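Local coordinates for diol-dehydratase (PDB 5I2A), which is a glycyl radical enzyme that probably acts as a B12-independent diol dehydratase, removing water from 1,2-propanediol, at residues A[587-599]-A[706-718]. Residues are numbered along the deposited sequence; the frame is centred on the assembly and turned at random.
Sequences LEMNYGKGLDATT and TGATPDGRLAHTP
The His716 ring is covered on one face by Thr598, whose CB makes a CH-pi contact 3.8 Å from the ring centroid. Ala715 CB lies against the opposite face, toward the rim. At the ring edge, His716 ND1 donates to Asp596 OD2 at 2.5 Å. The carboxylate and the ring are nearly coplanar, 14° apart, and the bond uses the syn lone pair of OD2. Thr599 OG1 also sits at this edge, near CE1. Asp596 is the N-cap of helix 597-613. Its rotation about CA-CB (chi1 61°) folds the carboxylate back over the helix start, where OD1 accepts from Thr599 N while OD2 meets His716. A leucine in place of Asp596 would probably leave both His716 ND1 and the helix end without their acceptor, and the imidazole freer to turn.

The Tyr591 ring has Thr709 O and Arg713 O at its edge. Its OH donates to Thr709 O at 2.8 Å. Gly712 N, closing the type I turn 709-712, reaches the same oxygen from the other face of the carbonyl plane. His647 of helix 637-651 stacks on the Tyr591 ring.

Asn590 is the C-prime residue of the Schellman motif ending helix 580-588. Its OD1 accepts from Ala715 N at 2.8 Å, almost straight at 176°, with the donor above the carbonyl plane. Its ND2 donates to Gly594 O and to a water that bonds Ala715 O. At the end of helix 580-588, Leu587 CD1 meets Pro710 CG at 3.9 Å, and a second water joins Leu587 O to Ala708 N.

The loop after helix 699-703 is thus pinned to the link between two helices. The helix N-terminus and a possibly protonated His716 would both favour a charged Asp596 carboxylate.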
loop_
_atom_site.group_PDB
_atom_site.type_symbol
_atom_site.label_atom_id
_atom_site.label_comp_id
_atom_site.label_asym_id
_atom_site.label_seq_id
_atom_site.Cartn_x
_atom_site.Cartn_y
_atom_site.Cartn_z
ATOM N N LEU A 587 -47.040 -1.718 -16.886
ATOM C CA LEU A 587 -46.045 -1.527 -15.835
ATOM C C LEU A 587 -45.643 -0.057 -15.719
ATOM O O LEU A 587 -45.586 0.494 -14.616
ATOM C CB LEU A 587 -44.809 -2.407 -16.092
ATOM C CG LEU A 587 -45.064 -3.922 -16.021
ATOM C CD1 LEU A 587 -43.832 -4.697 -16.466
ATOM C CD2 LEU A 587 -45.476 -4.368 -14.617
ATOM N N GLU A 588 -45.385 0.582 -16.857
ATOM C CA GLU A 588 -45.020 1.989 -16.862
ATOM C C GLU A 588 -46.086 2.843 -16.187
ATOM O O GLU A 588 -45.763 3.794 -15.485
ATOM C CB GLU A 588 -44.791 2.479 -18.294
ATOM C CG GLU A 588 -43.552 1.902 -18.960
ATOM C CD GLU A 588 -43.470 2.241 -20.444
ATOM O OE1 GLU A 588 -44.481 2.711 -21.003
ATOM O OE2 GLU A 588 -42.394 2.042 -21.043
ATOM N N MET A 589 -47.350 2.475 -16.387
ATOM C CA MET A 589 -48.486 3.224 -15.853
ATOM C C MET A 589 -49.017 2.682 -14.513
ATOM O O MET A 589 -50.142 3.010 -14.102
ATOM C CB MET A 589 -49.623 3.240 -16.886
ATOM C CG MET A 589 -49.277 3.939 -18.187
ATOM S SD MET A 589 -48.891 5.666 -17.886
ATOM C CE MET A 589 -50.284 6.180 -16.910
ATOM N N ASN A 590 -48.213 1.865 -13.834
ATOM C CA ASN A 590 -48.588 1.318 -12.527
ATOM C C ASN A 590 -49.966 0.650 -12.550
ATOM O O ASN A 590 -50.760 0.812 -11.630
ATOM C CB ASN A 590 -48.561 2.414 -11.460
ATOM C CG ASN A 590 -48.518 1.857 -10.048
ATOM O OD1 ASN A 590 -48.043 0.745 -9.825
ATOM N ND2 ASN A 590 -49.018 2.632 -9.083
ATOM N N TYR A 591 -50.232 -0.086 -13.626
ATOM C CA TYR A 591 -51.475 -0.824 -13.789
ATOM C C TYR A 591 -52.716 0.095 -13.740
ATOM O O TYR A 591 -53.810 -0.348 -13.416
ATOM C CB TYR A 591 -51.582 -1.904 -12.714
ATOM C CG TYR A 591 -50.589 -3.048 -12.839
ATOM C CD1 TYR A 591 -50.717 -3.998 -13.842
ATOM C CD2 TYR A 591 -49.555 -3.200 -11.930
ATOM C CE1 TYR A 591 -49.829 -5.052 -13.952
ATOM C CE2 TYR A 591 -48.659 -4.267 -12.025
ATOM C CZ TYR A 591 -48.802 -5.187 -13.038
ATOM O OH TYR A 591 -47.929 -6.249 -13.152
ATOM N N GLY A 592 -52.528 1.370 -14.053
ATOM C CA GLY A 592 -53.604 2.343 -13.982
ATOM C C GLY A 592 -53.975 2.762 -12.568
ATOM O O GLY A 592 -55.017 3.360 -12.360
ATOM N N LYS A 593 -53.118 2.474 -11.591
ATOM C CA LYS A 593 -53.441 2.784 -10.200
ATOM C C LYS A 593 -52.966 4.167 -9.757
ATOM O O LYS A 593 -53.129 4.537 -8.599
ATOM C CB LYS A 593 -52.845 1.723 -9.268
ATOM C CG LYS A 593 -53.263 0.300 -9.597
ATOM C CD LYS A 593 -54.685 0.021 -9.148
ATOM C CE LYS A 593 -55.115 -1.392 -9.531
ATOM N NZ LYS A 593 -56.402 -1.778 -8.884
ATOM N N GLY A 594 -52.375 4.933 -10.665
ATOM C CA GLY A 594 -51.895 6.258 -10.309
ATOM C C GLY A 594 -50.380 6.364 -10.278
ATOM O O GLY A 594 -49.684 5.409 -9.935
ATOM N N LEU A 595 -49.863 7.530 -10.646
ATOM C CA LEU A 595 -48.426 7.754 -10.627
ATOM C C LEU A 595 -48.093 8.594 -9.415
ATOM O O LEU A 595 -48.896 9.429 -9.011
ATOM C CB LEU A 595 -47.965 8.430 -11.916
ATOM C CG LEU A 595 -48.409 7.749 -13.212
ATOM C CD1 LEU A 595 -47.936 8.559 -14.410
ATOM C CD2 LEU A 595 -47.902 6.309 -13.310
ATOM N N ASP A 596 -46.927 8.372 -8.821
ATOM C CA ASP A 596 -46.626 8.962 -7.522
ATOM C C ASP A 596 -45.543 10.031 -7.591
ATOM O O ASP A 596 -45.082 10.385 -8.666
ATOM C CB ASP A 596 -46.220 7.865 -6.519
ATOM C CG ASP A 596 -44.962 7.088 -6.954
ATOM O OD1 ASP A 596 -44.295 7.480 -7.931
ATOM O OD2 ASP A 596 -44.641 6.074 -6.308
ATOM N N ALA A 597 -45.124 10.508 -6.425
ATOM C CA ALA A 597 -44.118 11.554 -6.324
ATOM C C ALA A 597 -42.789 11.128 -6.947
ATOM O O ALA A 597 -42.103 11.937 -7.585
ATOM C CB ALA A 597 -43.918 11.943 -4.875
ATOM N N THR A 598 -42.427 9.859 -6.769
ATOM C CA THR A 598 -41.169 9.357 -7.320
ATOM C C THR A 598 -41.219 9.421 -8.844
ATOM O O THR A 598 -40.288 9.893 -9.484
ATOM C CB THR A 598 -40.869 7.907 -6.850
ATOM O OG1 THR A 598 -40.749 7.892 -5.425
ATOM C CG2 THR A 598 -39.561 7.403 -7.450
ATOM N N THR A 599 -42.315 8.963 -9.430
ATOM C CA THR A 599 -42.441 9.023 -10.876
ATOM C C THR A 599 -42.502 10.483 -11.364
ATOM O O THR A 599 -41.893 10.839 -12.369
ATOM C CB THR A 599 -43.665 8.256 -11.344
ATOM O OG1 THR A 599 -43.514 6.885 -10.967
ATOM C CG2 THR A 599 -43.817 8.345 -12.857
ATOM N N THR A 706 -37.908 0.774 -7.290
ATOM C CA THR A 706 -38.289 -0.224 -8.264
ATOM C C THR A 706 -39.667 0.093 -8.799
ATOM O O THR A 706 -40.606 0.253 -8.015
ATOM C CB THR A 706 -38.292 -1.622 -7.627
ATOM O OG1 THR A 706 -37.020 -1.850 -7.007
ATOM C CG2 THR A 706 -38.595 -2.702 -8.652
ATOM N N GLY A 707 -39.798 0.178 -10.118
ATOM C CA GLY A 707 -41.116 0.334 -10.721
ATOM C C GLY A 707 -42.024 -0.873 -10.494
ATOM O O GLY A 707 -41.641 -1.869 -9.863
ATOM N N ALA A 708 -43.240 -0.786 -11.010
ATOM C CA ALA A 708 -44.173 -1.908 -10.936
ATOM C C ALA A 708 -43.598 -3.143 -11.624
ATOM O O ALA A 708 -42.898 -3.029 -12.628
ATOM C CB ALA A 708 -45.497 -1.530 -11.561
ATOM N N THR A 709 -43.908 -4.324 -11.101
ATOM C CA THR A 709 -43.380 -5.555 -11.685
ATOM C C THR A 709 -44.507 -6.511 -12.099
ATOM O O THR A 709 -45.621 -6.406 -11.598
ATOM C CB THR A 709 -42.405 -6.246 -10.704
ATOM O OG1 THR A 709 -42.961 -6.239 -9.386
ATOM C CG2 THR A 709 -41.086 -5.477 -10.682
ATOM N N PRO A 710 -44.222 -7.425 -13.043
ATOM C CA PRO A 710 -45.235 -8.317 -13.616
ATOM C C PRO A 710 -45.843 -9.315 -12.633
ATOM O O PRO A 710 -46.786 -10.004 -13.018
ATOM C CB PRO A 710 -44.465 -9.078 -14.706
ATOM C CG PRO A 710 -43.308 -8.254 -15.026
ATOM C CD PRO A 710 -42.943 -7.527 -13.771
ATOM N N ASP A 711 -45.310 -9.404 -11.415
ATOM C CA ASP A 711 -45.913 -10.238 -10.377
ATOM C C ASP A 711 -47.184 -9.579 -9.850
ATOM O O ASP A 711 -47.971 -10.215 -9.153
ATOM C CB ASP A 711 -44.918 -10.512 -9.227
ATOM C CG ASP A 711 -44.426 -9.236 -8.539
ATOM O OD1 ASP A 711 -44.489 -8.153 -9.155
ATOM O OD2 ASP A 711 -43.964 -9.325 -7.383
ATOM N N GLY A 712 -47.386 -8.307 -10.192
ATOM C CA GLY A 712 -48.573 -7.574 -9.753
ATOM C C GLY A 712 -48.288 -6.540 -8.675
ATOM O O GLY A 712 -49.167 -5.786 -8.236
ATOM N N ARG A 713 -47.036 -6.513 -8.245
ATOM C CA ARG A 713 -46.574 -5.561 -7.260
ATOM C C ARG A 713 -46.642 -4.141 -7.841
ATOM O O ARG A 713 -46.215 -3.915 -8.961
ATOM C CB ARG A 713 -45.148 -5.929 -6.841
ATOM C CG ARG A 713 -44.513 -5.017 -5.836
ATOM C CD ARG A 713 -43.016 -5.327 -5.597
ATOM N NE ARG A 713 -42.366 -4.039 -5.423
ATOM C CZ ARG A 713 -41.982 -3.277 -6.437
ATOM N NH1 ARG A 713 -42.117 -3.710 -7.688
ATOM N NH2 ARG A 713 -41.468 -2.086 -6.204
ATOM N N LEU A 714 -47.174 -3.194 -7.082
ATOM C CA LEU A 714 -47.299 -1.822 -7.567
ATOM C C LEU A 714 -45.982 -1.064 -7.426
ATOM O O LEU A 714 -45.127 -1.421 -6.615
ATOM C CB LEU A 714 -48.414 -1.079 -6.819
ATOM C CG LEU A 714 -49.808 -1.706 -6.924
ATOM C CD1 LEU A 714 -50.875 -0.814 -6.278
ATOM C CD2 LEU A 714 -50.157 -2.021 -8.372
ATOM N N ALA A 715 -45.835 -0.015 -8.225
ATOM C CA ALA A 715 -44.620 0.784 -8.260
ATOM C C ALA A 715 -44.190 1.309 -6.885
ATOM O O ALA A 715 -45.001 1.815 -6.108
ATOM C CB ALA A 715 -44.806 1.954 -9.222
ATOM N N HIS A 716 -42.900 1.155 -6.608
ATOM C CA HIS A 716 -42.217 1.738 -5.453
ATOM C C HIS A 716 -42.646 1.157 -4.106
ATOM O O HIS A 716 -42.261 1.670 -3.066
ATOM C CB HIS A 716 -42.379 3.262 -5.483
ATOM C CG HIS A 716 -42.022 3.852 -6.813
ATOM N ND1 HIS A 716 -42.806 4.785 -7.455
ATOM C CD2 HIS A 716 -40.990 3.585 -7.651
ATOM C CE1 HIS A 716 -42.261 5.084 -8.623
ATOM N NE2 HIS A 716 -41.160 4.366 -8.768
ATOM N N THR A 717 -43.397 0.060 -4.128
ATOM C CA THR A 717 -43.711 -0.667 -2.894
ATOM C C THR A 717 -42.552 -1.627 -2.575
ATOM O O THR A 717 -41.707 -1.853 -3.437
ATOM C CB THR A 717 -45.036 -1.435 -3.015
ATOM O OG1 THR A 717 -44.917 -2.451 -4.014
ATOM C CG2 THR A 717 -46.207 -0.455 -3.346
ATOM N N PRO A 718 -42.497 -2.169 -1.339
ATOM C CA PRO A 718 -41.347 -3.014 -0.973
ATOM C C PRO A 718 -41.214 -4.260 -1.843
ATOM O O PRO A 718 -42.221 -4.758 -2.336
ATOM C CB PRO A 718 -41.645 -3.407 0.483
ATOM C CG PRO A 718 -42.492 -2.255 1.008
ATOM C CD PRO A 718 -43.340 -1.846 -0.166
HETATM O O HOH W 1 -43.719 1.520 -12.844
HETATM O O HOH W 2 -47.605 2.754 -6.444
#